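Local coordinates for Tae4 (Agrobacterium tumefaciens, PDB 6IJF), which probably cleaves amide bonds of bacterial peptidoglycan peptides, as an amidase effector that a type VI secretion system delivers into rival cells, at residues D28-I33 with S37-P42; T47-V52 with R85-L90; N62-S67 with T94-E99; H68-G73 with K78-N83. All coordinates share one frame; numbering follows the deposited sequence.

How the contacts relate
Contact 2 lies nearest the centre of the chain, its own centre about 6 Å from it, and the other contacts are centred about 13 to 17 Å out. Contact 2 joins helix 48-58 to helix 84-92 and holds Cys48, the probable nucleophile. Contact 1 packs helix 26-33 on the loop after it. It touches contact 2, about 16 Å away between centres, where Phe30 CE1 lies 3.8 Å from Ile50 CD1. Contacts 3 and 4 lie about 10 and 12 Å from contact 2, centre to centre. Arg86 NH1 meets Glu81 OE2 at 3.1 Å in a salt bridge between contacts 2 and 4. The hairpin of contact 4 is nested within the chain loop that contact 3 closes.

Contact 1: residues D28-I33 with S37-P42; sequences DLFTEI and SFIGNP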
loop_
_atom_site.group_PDB
_atom_site.type_symbol
_atom_site.label_atom_id
_atom_site.label_comp_id
_atom_site.label_asym_id
_atom_site.label_seq_id
_atom_site.Cartn_x
_atom_site.Cartn_y
_atom_site.Cartn_z
ATOM N N ASP C 28 2.930 15.439 -21.080
ATOM C CA ASP C 28 3.985 15.094 -22.069
ATOM C C ASP C 28 3.411 14.197 -23.162
ATOM O O ASP C 28 3.750 14.397 -24.337
ATOM C CB ASP C 28 5.211 14.480 -21.383
ATOM C CG ASP C 28 6.066 15.519 -20.638
ATOM O OD1 ASP C 28 6.165 16.671 -21.125
ATOM O OD2 ASP C 28 6.567 15.188 -19.551
ATOM N N LEU C 29 2.611 13.194 -22.802
ATOM C CA LEU C 29 2.001 12.280 -23.807
ATOM C C LEU C 29 1.227 13.109 -24.854
ATOM O O LEU C 29 1.364 12.853 -26.069
ATOM C CB LEU C 29 1.072 11.320 -23.071
ATOM C CG LEU C 29 0.276 10.382 -23.966
ATOM C CD1 LEU C 29 1.159 9.252 -24.467
ATOM C CD2 LEU C 29 -0.929 9.832 -23.229
ATOM N N PHE C 30 0.372 14.014 -24.398
ATOM C CA PHE C 30 -0.518 14.818 -25.278
ATOM C C PHE C 30 0.359 15.773 -26.094
ATOM O O PHE C 30 0.050 15.995 -27.277
ATOM C CB PHE C 30 -1.582 15.535 -24.441
ATOM C CG PHE C 30 -2.759 14.685 -24.020
ATOM C CD1 PHE C 30 -2.691 13.301 -24.022
ATOM C CD2 PHE C 30 -3.920 15.282 -23.561
ATOM C CE1 PHE C 30 -3.763 12.538 -23.586
ATOM C CE2 PHE C 30 -4.998 14.517 -23.146
ATOM C CZ PHE C 30 -4.922 13.142 -23.160
ATOM N N THR C 31 1.443 16.318 -25.502
ATOM C CA THR C 31 2.384 17.194 -26.258
ATOM C C THR C 31 2.997 16.387 -27.404
ATOM O O THR C 31 3.007 16.884 -28.536
ATOM C CB THR C 31 3.437 17.846 -25.362
ATOM O OG1 THR C 31 2.703 18.569 -24.371
ATOM C CG2 THR C 31 4.346 18.794 -26.126
ATOM N N GLU C 32 3.447 15.157 -27.159
ATOM C CA GLU C 32 4.163 14.397 -28.205
ATOM C C GLU C 32 3.242 14.268 -29.429
ATOM O O GLU C 32 3.759 14.376 -30.549
ATOM C CB GLU C 32 4.638 13.029 -27.718
ATOM C CG GLU C 32 5.394 12.257 -28.776
ATOM C CD GLU C 32 5.927 10.917 -28.325
ATOM O OE1 GLU C 32 6.081 10.736 -27.089
ATOM O OE2 GLU C 32 6.245 10.076 -29.207
ATOM N N ILE C 33 1.937 14.048 -29.221
ATOM C CA ILE C 33 1.000 13.694 -30.326
ATOM C C ILE C 33 0.200 14.921 -30.775
ATOM O O ILE C 33 -0.602 14.777 -31.717
ATOM C CB ILE C 33 0.085 12.525 -29.944
ATOM C CG1 ILE C 33 -0.839 12.846 -28.769
ATOM C CG2 ILE C 33 0.917 11.276 -29.697
ATOM C CD1 ILE C 33 -1.883 11.777 -28.520
ATOM N N SER C 37 -4.210 20.873 -26.370
ATOM C CA SER C 37 -5.494 21.561 -26.085
ATOM C C SER C 37 -6.447 20.658 -25.303
ATOM O O SER C 37 -7.405 21.203 -24.760
ATOM C CB SER C 37 -6.122 22.057 -27.369
ATOM O OG SER C 37 -6.660 20.972 -28.117
ATOM N N PHE C 38 -6.214 19.334 -25.233
ATOM C CA PHE C 38 -7.046 18.402 -24.422
ATOM C C PHE C 38 -6.487 18.212 -23.000
ATOM O O PHE C 38 -7.124 17.452 -22.223
ATOM C CB PHE C 38 -7.175 17.045 -25.116
ATOM C CG PHE C 38 -7.864 17.060 -26.453
ATOM C CD1 PHE C 38 -8.655 18.130 -26.856
ATOM C CD2 PHE C 38 -7.758 15.972 -27.307
ATOM C CE1 PHE C 38 -9.277 18.130 -28.095
ATOM C CE2 PHE C 38 -8.379 15.964 -28.550
ATOM C CZ PHE C 38 -9.142 17.046 -28.935
ATOM N N ILE C 39 -5.319 18.768 -22.665
ATOM C CA ILE C 39 -4.685 18.512 -21.335
ATOM C C ILE C 39 -5.609 19.119 -20.278
ATOM O O ILE C 39 -5.817 20.325 -20.334
ATOM C CB ILE C 39 -3.240 19.057 -21.228
ATOM C CG1 ILE C 39 -2.316 18.441 -22.274
ATOM C CG2 ILE C 39 -2.696 18.838 -19.819
ATOM C CD1 ILE C 39 -0.965 19.124 -22.393
ATOM N N GLY C 40 -6.193 18.295 -19.405
ATOM C CA GLY C 40 -7.077 18.762 -18.322
ATOM C C GLY C 40 -8.520 18.912 -18.766
ATOM O O GLY C 40 -9.349 19.236 -17.893
ATOM N N ASN C 41 -8.829 18.654 -20.046
ATOM C CA ASN C 41 -10.221 18.477 -20.529
ATOM C C ASN C 41 -10.739 17.161 -19.953
ATOM O O ASN C 41 -10.150 16.109 -20.183
ATOM C CB ASN C 41 -10.296 18.496 -22.060
ATOM C CG ASN C 41 -11.629 18.083 -22.656
ATOM O OD1 ASN C 41 -12.400 17.316 -22.086
ATOM N ND2 ASN C 41 -11.790 18.407 -23.917
ATOM N N PRO C 42 -11.877 17.179 -19.216
ATOM C CA PRO C 42 -12.324 16.009 -18.463
ATOM C C PRO C 42 -12.710 14.815 -19.343
ATOM O O PRO C 42 -12.761 13.714 -18.824
ATOM C CB PRO C 42 -13.512 16.522 -17.642
ATOM C CG PRO C 42 -14.026 17.706 -18.451
ATOM C CD PRO C 42 -12.789 18.324 -19.067
#
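Phe30 and Phe38 approach each other at about a right angle, and their rings do not stack. The meeting is between the rim of one ring and the root of the other side chain. Phe30 CE2 lies 3.9 Å from Phe38 CB. The same Phe30 CE2 is 3.7 Å from the Phe38 carbonyl O, which sits at the edge of the Phe30 ring. The carbonyl carbon of Phe38 and the backbone N of Ile39 lie in the ring plane, also at the edge. The Phe30 ring therefore points its rim at the peptide between Phe38 and Ile39. Beyond CB, the Phe38 ring turns off to stack with Tyr44 and to meet Trp35 edge-to-face.

This is a helix packed on the turn that follows it. Helix 26-33 runs through a short connection into a 3-10 segment, and a type II beta turn from Phe38 to Asn41 then carries the chain away. Gly40 has positive phi in that turn, and Asn41 N bonds back to Phe38 O at 3.0 Å.

Ile39 and Phe30 lie side by side, pointing opposite ways. Ile39 CG1 is anti to the carbonyl carbon (chi1 -59°), which brings it to 3.7 Å from Phe30 CB. The CD1 methyl of Ile39 reaches on to Thr31, 4.2 Å from OG1. That hydroxyl bonds to the Arg27 carbonyl within the helix. Tyr44 also packs against Phe30.

Contact 2: residues T47-V52 with R85-L90; sequences TCAIRV and RRLATL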
loop_
_atom_site.group_PDB
_atom_site.type_symbol
_atom_site.label_atom_id
_atom_site.label_comp_id
_atom_site.label_asym_id
_atom_site.label_seq_id
_atom_site.Cartn_x
_atom_site.Cartn_y
_atom_site.Cartn_z
ATOM N N THR C 47 -6.296 7.836 -20.092
ATOM C CA THR C 47 -5.308 7.796 -21.209
ATOM C C THR C 47 -4.979 6.368 -21.627
ATOM O O THR C 47 -4.173 6.225 -22.569
ATOM C CB THR C 47 -4.052 8.576 -20.785
ATOM O OG1 THR C 47 -3.489 7.877 -19.672
ATOM C CG2 THR C 47 -4.352 10.012 -20.405
ATOM N N CYS C 48 -5.565 5.330 -21.007
ATOM C CA CYS C 48 -5.051 3.931 -21.166
ATOM C C CYS C 48 -5.113 3.510 -22.637
ATOM O O CYS C 48 -4.120 2.912 -23.114
ATOM C CB CYS C 48 -5.775 2.929 -20.272
ATOM S SG CYS C 48 -7.535 2.641 -20.660
ATOM N N ALA C 49 -6.206 3.817 -23.357
ATOM C CA ALA C 49 -6.394 3.362 -24.757
ATOM C C ALA C 49 -5.520 4.188 -25.737
ATOM O O ALA C 49 -5.026 3.600 -26.735
ATOM C CB ALA C 49 -7.862 3.416 -25.152
ATOM N N ILE C 50 -5.293 5.469 -25.458
ATOM C CA ILE C 50 -4.285 6.320 -26.176
ATOM C C ILE C 50 -2.895 5.678 -26.068
ATOM O O ILE C 50 -2.186 5.526 -27.090
ATOM C CB ILE C 50 -4.278 7.749 -25.605
ATOM C CG1 ILE C 50 -5.640 8.421 -25.755
ATOM C CG2 ILE C 50 -3.176 8.581 -26.234
ATOM C CD1 ILE C 50 -5.809 9.656 -24.892
ATOM N N ARG C 51 -2.509 5.279 -24.862
ATOM C CA ARG C 51 -1.145 4.746 -24.611
ATOM C C ARG C 51 -0.991 3.424 -25.365
ATOM O O ARG C 51 0.050 3.216 -26.031
ATOM C CB ARG C 51 -0.892 4.640 -23.101
ATOM C CG ARG C 51 -0.882 5.993 -22.417
ATOM C CD ARG C 51 -0.805 5.908 -20.899
ATOM N NE ARG C 51 -0.794 7.224 -20.289
ATOM C CZ ARG C 51 0.299 7.963 -20.112
ATOM N NH1 ARG C 51 1.472 7.514 -20.529
ATOM N NH2 ARG C 51 0.214 9.121 -19.487
ATOM N N VAL C 52 -2.000 2.544 -25.324
ATOM C CA VAL C 52 -1.909 1.249 -26.062
ATOM C C VAL C 52 -1.944 1.498 -27.583
ATOM O O VAL C 52 -1.128 0.848 -28.306
ATOM C CB VAL C 52 -2.961 0.230 -25.593
ATOM C CG1 VAL C 52 -2.976 -0.991 -26.518
ATOM C CG2 VAL C 52 -2.708 -0.202 -24.147
ATOM N N ARG C 85 -13.227 0.535 -24.265
ATOM C CA ARG C 85 -14.181 -0.522 -24.746
ATOM C C ARG C 85 -14.013 -0.723 -26.266
ATOM O O ARG C 85 -13.887 -1.894 -26.735
ATOM C CB ARG C 85 -15.616 -0.152 -24.335
ATOM C CG ARG C 85 -16.640 -1.260 -24.594
ATOM C CD ARG C 85 -18.091 -0.819 -24.398
ATOM N NE ARG C 85 -18.302 0.216 -23.380
ATOM C CZ ARG C 85 -18.373 0.014 -22.059
ATOM N NH1 ARG C 85 -18.210 -1.202 -21.551
ATOM N NH2 ARG C 85 -18.584 1.040 -21.244
ATOM N N ARG C 86 -14.007 0.374 -27.036
ATOM C CA ARG C 86 -13.838 0.314 -28.511
ATOM C C ARG C 86 -12.472 -0.262 -28.861
ATOM O O ARG C 86 -12.428 -1.114 -29.762
ATOM C CB ARG C 86 -14.069 1.693 -29.147
ATOM C CG ARG C 86 -15.532 2.106 -29.122
ATOM C CD ARG C 86 -15.907 2.938 -30.342
ATOM N NE ARG C 86 -15.211 4.199 -30.273
ATOM C CZ ARG C 86 -15.488 5.172 -29.405
ATOM N NH1 ARG C 86 -14.789 6.296 -29.437
ATOM N NH2 ARG C 86 -16.471 5.032 -28.528
ATOM N N LEU C 87 -11.391 0.109 -28.145
ATOM C CA LEU C 87 -10.066 -0.473 -28.474
ATOM C C LEU C 87 -10.084 -1.981 -28.191
ATOM O O LEU C 87 -9.510 -2.731 -28.986
ATOM C CB LEU C 87 -8.942 0.259 -27.723
ATOM C CG LEU C 87 -7.519 -0.229 -28.049
ATOM C CD1 LEU C 87 -7.189 -0.078 -29.525
ATOM C CD2 LEU C 87 -6.489 0.512 -27.219
ATOM N N ALA C 88 -10.670 -2.422 -27.074
ATOM C CA ALA C 88 -10.712 -3.867 -26.691
ATOM C C ALA C 88 -11.489 -4.657 -27.760
ATOM O O ALA C 88 -11.037 -5.717 -28.169
ATOM C CB ALA C 88 -11.359 -4.010 -25.328
ATOM N N THR C 89 -12.607 -4.103 -28.228
ATOM C CA THR C 89 -13.415 -4.626 -29.368
ATOM C C THR C 89 -12.538 -4.782 -30.619
ATOM O O THR C 89 -12.507 -5.865 -31.212
ATOM C CB THR C 89 -14.621 -3.706 -29.595
ATOM O OG1 THR C 89 -15.352 -3.724 -28.362
ATOM C CG2 THR C 89 -15.472 -4.142 -30.771
ATOM N N LEU C 90 -11.797 -3.742 -30.991
ATOM C CA LEU C 90 -10.933 -3.771 -32.188
ATOM C C LEU C 90 -9.875 -4.853 -32.046
ATOM O O LEU C 90 -9.602 -5.574 -33.031
ATOM C CB LEU C 90 -10.289 -2.389 -32.339
ATOM C CG LEU C 90 -9.343 -2.223 -33.519
ATOM C CD1 LEU C 90 -9.603 -0.864 -34.159
ATOM C CD2 LEU C 90 -7.887 -2.334 -33.090
#
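Leu87 lays its CD2 methyl over the backbone and side chains of helix 48-58, between Ala49 and Val52. The contact is a helix-helix packing in the core of a papain-like amidase, the fold of the peptidase CA clan. Helix 48-58 begins with Cys48. This residue is the likely nucleophile of a Cys-His-Asp triad with His132 and Asp134, as in relatives of this fold. Helix 84-92 supplies Leu87 from the other side.

Most of the close touching passes through one methyl, Leu87 CD2. Leu87 CD2 is 3.8 Å from Ala49 CB and 3.5 Å from the Ala49 carbonyl O. The same Leu87 CD2 is 3.9 Å from Val52 CG1. Ala49 and Val52 are one helical turn apart, so the methyl fits over the step between them. The leucine is extended from its helix, with CG anti to the backbone N (chi1 -177°). Val52 holds CG1 in the matching position, and the two side chains cross obliquely. Ala49 is small, and the two helices come within 6.5 Å there, between Ala49 CA and Leu87 CA. Ile133 of strand 131-137 packs against both Val52 and Leu87, and the contact is buried.

At the start of helix 48-58, away from Leu87, Arg51 turns back on Thr47. Its guanidinium also binds the carbonyls of Pro14 and Leu24. An acidic side chain of another protein chain bonds to the Thr47 hydroxyl. Arg51 NE donates to Thr47 OG1 at 2.8 Å with an N-H...O angle of 163°, the oxygen lying in the guanidinium plane.

Contact 3: residues N62-S67 with T94-E99; sequences NIVPSS and TSYLGE. With SO4 (sulfate ion), chain F.
Tyr96 reaches across to the backbone of residues 62-64 with the outer half of its ring and its hydroxyl. From CB, which points toward that segment, the chain turns so that CG is anti to the carbonyl carbon (chi1 -79°). Leu90 of helix 84-92 packs against this side chain. Farther out, Tyr96 CE1 approaches Ile63 CD1 at 4.4 Å, and Tyr96 CE2 on the other flank approaches Val64 O at 3.8 Å. The Asn62 carbonyl O lies at the ring edge, in its plane.

At the tip, Tyr96 OH donates to Asn62 O at 2.6 Å, with the hydroxyl oxygen tilted 16° from the carbonyl plane of Asn62. Tyr96 OH also accepts from Val64 N at 2.9 Å with an N-H...O angle of 157°. The hydroxyl thus acts in both roles and bridges the peptide groups on either side of Ile63. Val64 comes in at about a right angle, its CG2 3.5 Å from Tyr96 OH.

Next to Tyr96 sits a sulfate, probably from the crystallisation liquor. Ser95 N donates to sulfate O2 at 3.1 Å, Ser95 OG bonds to sulfate O3 at 3.0 Å, and Arg93 NH1 also bonds to the ion. Through its hydroxyl, the tyrosine joins the loops that follow helices 48-58 and 84-92.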
loop_
_atom_site.group_PDB
_atom_site.type_symbol
_atom_site.label_atom_id
_atom_site.label_comp_id
_atom_site.label_asym_id
_atom_site.label_seq_id
_atom_site.Cartn_x
_atom_site.Cartn_y
_atom_site.Cartn_z
ATOM N N ASN C 62 -1.279 0.178 -37.535
ATOM C CA ASN C 62 -2.207 1.324 -37.428
ATOM C C ASN C 62 -3.513 0.824 -36.811
ATOM O O ASN C 62 -3.866 -0.359 -37.004
ATOM C CB ASN C 62 -2.410 2.037 -38.779
ATOM C CG ASN C 62 -3.036 3.412 -38.621
ATOM O OD1 ASN C 62 -3.147 3.950 -37.502
ATOM N ND2 ASN C 62 -3.448 3.999 -39.739
ATOM N N ILE C 63 -4.190 1.712 -36.097
ATOM C CA ILE C 63 -5.471 1.462 -35.388
ATOM C C ILE C 63 -6.572 1.991 -36.307
ATOM O O ILE C 63 -6.741 3.218 -36.319
ATOM C CB ILE C 63 -5.457 2.177 -34.015
ATOM C CG1 ILE C 63 -4.324 1.677 -33.111
ATOM C CG2 ILE C 63 -6.808 2.073 -33.326
ATOM C CD1 ILE C 63 -4.270 0.171 -32.924
ATOM N N VAL C 64 -7.304 1.082 -36.989
ATOM C CA VAL C 64 -8.364 1.402 -37.992
ATOM C C VAL C 64 -9.582 0.501 -37.762
ATOM O O VAL C 64 -9.471 -0.737 -37.751
ATOM C CB VAL C 64 -7.806 1.283 -39.424
ATOM C CG1 VAL C 64 -6.549 2.115 -39.566
ATOM C CG2 VAL C 64 -7.522 -0.156 -39.844
ATOM N N PRO C 65 -10.791 1.059 -37.555
ATOM C CA PRO C 65 -11.007 2.497 -37.490
ATOM C C PRO C 65 -10.471 3.106 -36.186
ATOM O O PRO C 65 -10.142 2.362 -35.266
ATOM C CB PRO C 65 -12.532 2.643 -37.510
ATOM C CG PRO C 65 -13.054 1.317 -36.956
ATOM C CD PRO C 65 -12.031 0.291 -37.355
ATOM N N SER C 66 -10.540 4.442 -36.068
ATOM C CA SER C 66 -10.096 5.175 -34.852
ATOM C C SER C 66 -10.978 6.388 -34.613
ATOM O O SER C 66 -11.468 6.960 -35.588
ATOM C CB SER C 66 -8.644 5.537 -34.980
ATOM O OG SER C 66 -8.438 6.472 -36.024
ATOM N N SER C 67 -11.160 6.766 -33.357
ATOM C CA SER C 67 -11.886 8.004 -32.951
ATOM C C SER C 67 -11.064 9.247 -33.337
ATOM O O SER C 67 -11.670 10.264 -33.663
ATOM C CB SER C 67 -12.228 7.988 -31.480
ATOM O OG SER C 67 -11.070 7.811 -30.671
ATOM N N THR C 94 -10.125 -10.668 -35.765
ATOM C CA THR C 94 -9.189 -11.693 -36.289
ATOM C C THR C 94 -8.022 -10.961 -36.987
ATOM O O THR C 94 -6.901 -11.513 -37.017
ATOM C CB THR C 94 -9.929 -12.710 -37.178
ATOM O OG1 THR C 94 -10.840 -12.036 -38.049
ATOM C CG2 THR C 94 -10.730 -13.707 -36.376
ATOM N N SER C 95 -8.244 -9.766 -37.545
ATOM C CA SER C 95 -7.147 -9.028 -38.230
ATOM C C SER C 95 -6.222 -8.364 -37.208
ATOM O O SER C 95 -5.152 -7.891 -37.632
ATOM C CB SER C 95 -7.645 -8.018 -39.244
ATOM O OG SER C 95 -8.527 -7.109 -38.628
ATOM N N TYR C 96 -6.629 -8.185 -35.944
ATOM C CA TYR C 96 -5.716 -7.678 -34.890
ATOM C C TYR C 96 -5.217 -8.873 -34.071
ATOM O O TYR C 96 -4.380 -9.625 -34.601
ATOM C CB TYR C 96 -6.377 -6.535 -34.112
ATOM C CG TYR C 96 -6.337 -5.226 -34.855
ATOM C CD1 TYR C 96 -5.193 -4.443 -34.845
ATOM C CD2 TYR C 96 -7.422 -4.792 -35.595
ATOM C CE1 TYR C 96 -5.144 -3.239 -35.532
ATOM C CE2 TYR C 96 -7.376 -3.603 -36.310
ATOM C CZ TYR C 96 -6.240 -2.816 -36.265
ATOM O OH TYR C 96 -6.179 -1.633 -36.934
ATOM N N LEU C 97 -5.701 -9.055 -32.834
ATOM C CA LEU C 97 -5.154 -10.079 -31.910
ATOM C C LEU C 97 -6.041 -11.328 -31.865
ATOM O O LEU C 97 -5.542 -12.370 -31.367
ATOM C CB LEU C 97 -5.012 -9.442 -30.530
ATOM C CG LEU C 97 -3.651 -8.880 -30.129
ATOM C CD1 LEU C 97 -2.957 -8.183 -31.272
ATOM C CD2 LEU C 97 -3.780 -7.976 -28.905
ATOM N N GLY C 98 -7.285 -11.221 -32.330
ATOM C CA GLY C 98 -8.249 -12.336 -32.287
ATOM C C GLY C 98 -8.847 -12.527 -30.898
ATOM O O GLY C 98 -8.808 -11.560 -30.094
ATOM N N GLU C 99 -9.412 -13.705 -30.636
ATOM C CA GLU C 99 -10.150 -14.013 -29.393
ATOM C C GLU C 99 -9.144 -14.042 -28.249
ATOM O O GLU C 99 -8.132 -14.739 -28.324
ATOM C CB GLU C 99 -10.906 -15.354 -29.474
ATOM C CG GLU C 99 -12.180 -15.271 -30.309
ATOM C CD GLU C 99 -13.122 -14.114 -29.991
ATOM O OE1 GLU C 99 -13.468 -13.918 -28.796
ATOM O OE2 GLU C 99 -13.526 -13.404 -30.945
HETATM S S SO4 F . -12.059 -8.342 -39.161
HETATM O O1 SO4 F . -12.569 -8.819 -40.418
HETATM O O2 SO4 F . -11.101 -9.288 -38.646
HETATM O O3 SO4 F . -11.419 -7.057 -39.357
HETATM O O4 SO4 F . -13.143 -8.234 -38.215
#

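Contact 4: residues H68-G73 with K78-N83; sequences HRIQKG and KGIEVN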
loop_
_atom_site.group_PDB
_atom_site.type_symbol
_atom_site.label_atom_id
_atom_site.label_comp_id
_atom_site.label_asym_id
_atom_site.label_seq_id
_atom_site.Cartn_x
_atom_site.Cartn_y
_atom_site.Cartn_z
ATOM N N HIS C 68 -9.732 9.161 -33.290
ATOM C CA HIS C 68 -8.829 10.339 -33.352
ATOM C C HIS C 68 -7.562 10.022 -34.130
ATOM O O HIS C 68 -7.309 8.833 -34.477
ATOM C CB HIS C 68 -8.425 10.809 -31.947
ATOM C CG HIS C 68 -9.526 11.362 -31.111
ATOM N ND1 HIS C 68 -10.536 10.576 -30.585
ATOM C CD2 HIS C 68 -9.740 12.619 -30.643
ATOM C CE1 HIS C 68 -11.339 11.325 -29.857
ATOM N NE2 HIS C 68 -10.858 12.582 -29.857
ATOM N N ARG C 69 -6.767 11.067 -34.371
ATOM C CA ARG C 69 -5.469 10.941 -35.083
ATOM C C ARG C 69 -4.383 11.713 -34.331
ATOM O O ARG C 69 -4.699 12.749 -33.701
ATOM C CB ARG C 69 -5.613 11.423 -36.532
ATOM C CG ARG C 69 -6.697 10.657 -37.261
ATOM C CD ARG C 69 -6.460 10.472 -38.748
ATOM N NE ARG C 69 -6.767 9.122 -39.229
ATOM C CZ ARG C 69 -7.982 8.628 -39.437
ATOM N NH1 ARG C 69 -9.056 9.349 -39.157
ATOM N NH2 ARG C 69 -8.116 7.395 -39.899
ATOM N N ILE C 70 -3.155 11.187 -34.417
ATOM C CA ILE C 70 -1.890 11.882 -34.029
ATOM C C ILE C 70 -1.767 13.090 -34.961
ATOM O O ILE C 70 -1.908 12.913 -36.196
ATOM C CB ILE C 70 -0.698 10.918 -34.137
ATOM C CG1 ILE C 70 -0.845 9.740 -33.159
ATOM C CG2 ILE C 70 0.632 11.649 -33.918
ATOM C CD1 ILE C 70 0.291 8.727 -33.231
ATOM N N GLN C 71 -1.563 14.273 -34.368
ATOM C CA GLN C 71 -1.574 15.581 -35.064
ATOM C C GLN C 71 -0.158 16.101 -35.291
ATOM O O GLN C 71 -0.052 17.145 -35.911
ATOM C CB GLN C 71 -2.341 16.617 -34.243
ATOM C CG GLN C 71 -3.803 16.263 -34.018
ATOM C CD GLN C 71 -4.633 16.255 -35.280
ATOM O OE1 GLN C 71 -4.493 17.131 -36.123
ATOM N NE2 GLN C 71 -5.530 15.289 -35.417
ATOM N N LYS C 72 0.885 15.411 -34.826
ATOM C CA LYS C 72 2.273 15.948 -34.850
ATOM C C LYS C 72 3.286 14.802 -34.896
ATOM O O LYS C 72 3.003 13.702 -34.309
ATOM C CB LYS C 72 2.460 16.819 -33.604
ATOM C CG LYS C 72 3.845 17.436 -33.401
ATOM C CD LYS C 72 4.113 17.812 -31.930
ATOM C CE LYS C 72 3.169 18.880 -31.461
ATOM N NZ LYS C 72 3.366 19.186 -30.032
ATOM N N GLY C 73 4.396 15.027 -35.605
ATOM C CA GLY C 73 5.620 14.219 -35.489
ATOM C C GLY C 73 5.675 13.123 -36.549
ATOM O O GLY C 73 4.890 13.128 -37.487
ATOM N N LYS C 78 -1.673 9.036 -38.120
ATOM C CA LYS C 78 -1.993 7.642 -37.701
ATOM C C LYS C 78 -3.132 7.655 -36.671
ATOM O O LYS C 78 -3.272 8.654 -35.965
ATOM C CB LYS C 78 -0.743 6.936 -37.172
ATOM C CG LYS C 78 0.369 6.763 -38.185
ATOM C CD LYS C 78 -0.002 5.762 -39.274
ATOM C CE LYS C 78 1.177 5.434 -40.162
ATOM N NZ LYS C 78 0.750 4.618 -41.315
ATOM N N GLY C 79 -3.926 6.583 -36.594
ATOM C CA GLY C 79 -5.150 6.523 -35.764
ATOM C C GLY C 79 -4.874 6.197 -34.293
ATOM O O GLY C 79 -3.960 5.395 -34.010
ATOM N N ILE C 80 -5.607 6.855 -33.391
ATOM C CA ILE C 80 -5.632 6.625 -31.915
ATOM C C ILE C 80 -7.087 6.318 -31.550
ATOM O O ILE C 80 -7.955 7.169 -31.834
ATOM C CB ILE C 80 -5.162 7.864 -31.109
ATOM C CG1 ILE C 80 -3.697 8.254 -31.318
ATOM C CG2 ILE C 80 -5.477 7.700 -29.629
ATOM C CD1 ILE C 80 -2.716 7.137 -31.210
ATOM N N GLU C 81 -7.349 5.206 -30.872
ATOM C CA GLU C 81 -8.680 4.972 -30.244
ATOM C C GLU C 81 -8.612 5.432 -28.795
ATOM O O GLU C 81 -7.739 4.925 -28.040
ATOM C CB GLU C 81 -9.070 3.498 -30.365
ATOM C CG GLU C 81 -10.439 3.171 -29.791
ATOM C CD GLU C 81 -11.533 4.140 -30.249
ATOM O OE1 GLU C 81 -11.893 4.114 -31.434
ATOM O OE2 GLU C 81 -12.003 4.958 -29.413
ATOM N N VAL C 82 -9.473 6.358 -28.400
ATOM C CA VAL C 82 -9.419 6.959 -27.030
ATOM C C VAL C 82 -10.268 6.136 -26.059
ATOM O O VAL C 82 -10.059 6.280 -24.848
ATOM C CB VAL C 82 -9.846 8.435 -27.049
ATOM C CG1 VAL C 82 -10.132 9.002 -25.670
ATOM C CG2 VAL C 82 -8.812 9.275 -27.782
ATOM N N ASN C 83 -11.192 5.324 -26.555
ATOM C CA ASN C 83 -12.237 4.647 -25.730
ATOM C C ASN C 83 -11.744 3.227 -25.491
ATOM O O ASN C 83 -11.489 2.483 -26.489
ATOM C CB ASN C 83 -13.616 4.601 -26.404
ATOM C CG ASN C 83 -14.683 3.943 -25.547
ATOM O OD1 ASN C 83 -15.366 4.577 -24.743
ATOM N ND2 ASN C 83 -14.871 2.675 -25.777
#
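His68 and Ile80 pair as an antiparallel hydrogen-bonded couple, the tight part of a short beta hairpin. Ile80 N donates to His68 O at 2.8 Å, nearly straight at 176°, and His68 N returns a bond to Ile80 O at 3.0 Å. Ile70 N adds a third bond, to Lys78 O at 3.0 Å. Ile70 and Ile80 cross at about a right angle, the Ile70 and Ile80 CG1 atoms 3.7 Å apart. Ile80 goes on to pack against Ile50 and Ile54 of helix 48-58.

His68 is on the same face as Ile80. Val82 CG2 makes a CH-pi contact over one face of its ring, 3.9 Å from the centroid and shifted toward the rim.

The face of Arg69 and Gly79 is looser. Arg69 CB lies 3.7 Å from Lys78 O, just before the second strand, and Arg69 NE makes a weak hydrogen bond to Gly77 O. Gly79 has no side chain to meet it. Lys78 is exposed, its CB directed away from residues 68-73, which it meets mainly through its carbonyl O.

The chemistry implies a hairpin fixed by backbone bonds, by Ile80 on helix 48-58 and by Ile70 on Ile80. The imidazole is bonded at both nitrogens, NE2 to Tyr44 OH, and the Trp35 ring also meets it, which would restrict its rotation.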